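Local structure of putative monooxygenase (Fusobacterium nucleatum subsp. nucleatum, 3MCS) at residues Y30-M35 and K206-G211. The protein is probably a monooxygenase related to the antibiotic biosynthesis monooxygenases, with two dimeric alpha-beta barrel family regions in one chain. Numbering follows the deposited sequence.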
loop_
_atom_site.group_PDB
_atom_site.type_symbol
_atom_site.label_atom_id
_atom_site.label_comp_id
_atom_site.label_asym_id
_atom_site.label_seq_id
_atom_site.Cartn_x
_atom_site.Cartn_y
_atom_site.Cartn_z
ATOM N N TYR A 30 -13.110 -10.799 2.984
ATOM C CA TYR A 30 -12.129 -10.503 4.030
ATOM C C TYR A 30 -12.071 -9.028 4.330
ATOM O O TYR A 30 -12.105 -8.617 5.500
ATOM C CB TYR A 30 -10.764 -11.052 3.607
ATOM C CG TYR A 30 -9.582 -10.681 4.462
ATOM C CD1 TYR A 30 -9.472 -11.130 5.751
ATOM C CD2 TYR A 30 -8.532 -9.949 3.938
ATOM C CE1 TYR A 30 -8.374 -10.804 6.526
ATOM C CE2 TYR A 30 -7.423 -9.636 4.695
ATOM C CZ TYR A 30 -7.352 -10.061 5.993
ATOM O OH TYR A 30 -6.253 -9.765 6.774
ATOM N N VAL A 31 -12.020 -8.227 3.273
ATOM C CA VAL A 31 -11.930 -6.772 3.433
ATOM C C VAL A 31 -13.212 -6.231 4.054
ATOM O O VAL A 31 -13.151 -5.408 4.975
ATOM C CB VAL A 31 -11.589 -6.062 2.089
ATOM C CG1 VAL A 31 -11.696 -4.587 2.228
ATOM C CG2 VAL A 31 -10.203 -6.448 1.617
ATOM N N ASN A 32 -14.358 -6.723 3.580
ATOM C CA ASN A 32 -15.665 -6.268 4.081
ATOM C C ASN A 32 -15.993 -6.694 5.507
ATOM O O ASN A 32 -16.633 -5.951 6.238
ATOM C CB ASN A 32 -16.811 -6.727 3.161
ATOM C CG ASN A 32 -16.864 -5.962 1.833
ATOM O OD1 ASN A 32 -16.326 -4.856 1.699
ATOM N ND2 ASN A 32 -17.542 -6.545 0.858
ATOM N N LYS A 33 -15.562 -7.886 5.902
ATOM C CA LYS A 33 -15.874 -8.383 7.238
ATOM C C LYS A 33 -14.918 -7.775 8.244
ATOM O O LYS A 33 -15.305 -7.517 9.372
ATOM C CB LYS A 33 -15.879 -9.926 7.313
ATOM C CG LYS A 33 -16.302 -10.462 8.714
ATOM C CD LYS A 33 -16.294 -12.007 8.815
ATOM C CE LYS A 33 -16.770 -12.514 10.195
ATOM N NZ LYS A 33 -18.186 -12.147 10.516
ATOM N N THR A 34 -13.685 -7.513 7.825
ATOM C CA THR A 34 -12.698 -6.902 8.722
ATOM C C THR A 34 -13.050 -5.478 9.122
ATOM O O THR A 34 -13.166 -5.179 10.320
ATOM C CB THR A 34 -11.288 -6.902 8.104
ATOM O OG1 THR A 34 -10.838 -8.249 7.995
ATOM C CG2 THR A 34 -10.305 -6.148 8.969
HETATM N N MSE A 35 -13.200 -4.607 8.123
HETATM C CA MSE A 35 -13.502 -3.192 8.353
HETATM C C MSE A 35 -14.901 -2.966 8.927
HETATM O O MSE A 35 -15.112 -2.055 9.725
HETATM C CB MSE A 35 -13.334 -2.405 7.069
HETATM C CG MSE A 35 -11.899 -2.105 6.723
HETATM SE SE MSE A 35 -11.172 -0.820 7.936
HETATM C CE MSE A 35 -12.304 0.704 7.690
ATOM N N LYS A 206 -10.889 -4.391 -3.868
ATOM C CA LYS A 206 -11.797 -3.887 -2.850
ATOM C C LYS A 206 -11.017 -3.015 -1.878
ATOM O O LYS A 206 -9.961 -3.422 -1.410
ATOM C CB LYS A 206 -12.512 -5.021 -2.102
ATOM C CG LYS A 206 -13.745 -4.569 -1.288
ATOM C CD LYS A 206 -14.903 -4.129 -2.206
ATOM C CE LYS A 206 -16.098 -3.476 -1.444
ATOM N NZ LYS A 206 -15.800 -2.127 -0.807
ATOM N N ILE A 207 -11.529 -1.810 -1.614
ATOM C CA ILE A 207 -10.938 -0.869 -0.668
ATOM C C ILE A 207 -11.973 -0.377 0.341
ATOM O O ILE A 207 -13.067 0.049 -0.033
ATOM C CB ILE A 207 -10.393 0.394 -1.366
ATOM C CG1 ILE A 207 -9.251 0.058 -2.302
ATOM C CG2 ILE A 207 -9.927 1.414 -0.328
ATOM C CD1 ILE A 207 -8.769 1.232 -3.041
ATOM N N GLU A 208 -11.601 -0.420 1.614
ATOM C CA GLU A 208 -12.400 0.134 2.725
ATOM C C GLU A 208 -11.432 0.772 3.727
ATOM O O GLU A 208 -10.400 0.188 4.075
ATOM C CB GLU A 208 -13.248 -0.932 3.432
ATOM C CG GLU A 208 -14.424 -1.448 2.627
ATOM C CD GLU A 208 -15.501 -0.405 2.402
ATOM O OE1 GLU A 208 -15.554 0.586 3.170
ATOM O OE2 GLU A 208 -16.295 -0.586 1.447
ATOM N N ASN A 209 -11.739 1.987 4.154
ATOM C CA ASN A 209 -10.908 2.657 5.148
ATOM C C ASN A 209 -11.716 3.668 5.962
ATOM O O ASN A 209 -12.806 4.112 5.540
ATOM C CB ASN A 209 -9.674 3.318 4.508
ATOM C CG ASN A 209 -10.016 4.552 3.664
ATOM O OD1 ASN A 209 -11.116 4.674 3.100
ATOM N ND2 ASN A 209 -9.050 5.462 3.552
ATOM N N LYS A 210 -11.172 4.008 7.133
ATOM C CA LYS A 210 -11.795 4.980 8.015
ATOM C C LYS A 210 -11.696 6.376 7.408
ATOM O O LYS A 210 -12.639 7.177 7.497
ATOM C CB LYS A 210 -11.127 4.954 9.389
ATOM C CG LYS A 210 -11.842 5.786 10.450
ATOM C CD LYS A 210 -11.135 5.719 11.805
ATOM C CE LYS A 210 -11.788 6.667 12.836
ATOM N NZ LYS A 210 -11.080 6.639 14.144
ATOM N N GLY A 211 -10.551 6.662 6.802
ATOM C CA GLY A 211 -10.310 7.967 6.219
ATOM C C GLY A 211 -9.820 8.987 7.221
ATOM O O GLY A 211 -9.871 8.760 8.427
#
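Met35, a selenomethionine, meets Glu208 and the strand end beyond it through nonpolar contact. Its CG lies 3.7 Å from Glu208 CB. The chain then bends at chi2 (-70°) and again at chi3. These bends carry the terminal methyl past the carbonyl of Glu208 to the backbone, where CE is 3.5 Å from Asn209 C. One turn earlier in the helix, Val31 turns its CG1 branch to the strand. This methyl sits 4.1 Å from Lys206 CG and equally far from Glu208 CB. It thus touches the aliphatic parts of two charged side chains that share one face of the strand.

The polar ends of Lys206 and Glu208 pair with each other, beside the exposed Asn32. Lys206 NZ and Glu208 OE2 form a salt bridge of 2.8 Å within the strand. The ammonium group meets the anti side of the carboxylate oxygen, 19° out of the carboxylate plane. Lys206 folds back through two bends in its chain to make this bond. Asn32 lies across the lysine chain at about a right angle. Its OD1 is in van der Waals contact with Lys206 CE at 3.4 Å and makes no hydrogen bond to NZ. No hydrogen bond joins the two segments. The helix rests on the strand by van der Waals contact, side chain on side chain except where Met35 CE meets the backbone of Asn209. A weak hydrogen bond also links Lys206 NZ to Gln109.

Helix and strand run nearly parallel, with short-segment axes 10° apart and 8.4 Å at closest approach. This is a helix packed on a face of an antiparallel sheet, consistent with the ferredoxin-like alpha-beta architecture of this superfamily. Strand 194-209 pairs with strand 41-49, on which Met35 also touches Val41. Helix 75-87 packs beside helix 20-37, where it meets Tyr30 and Thr34.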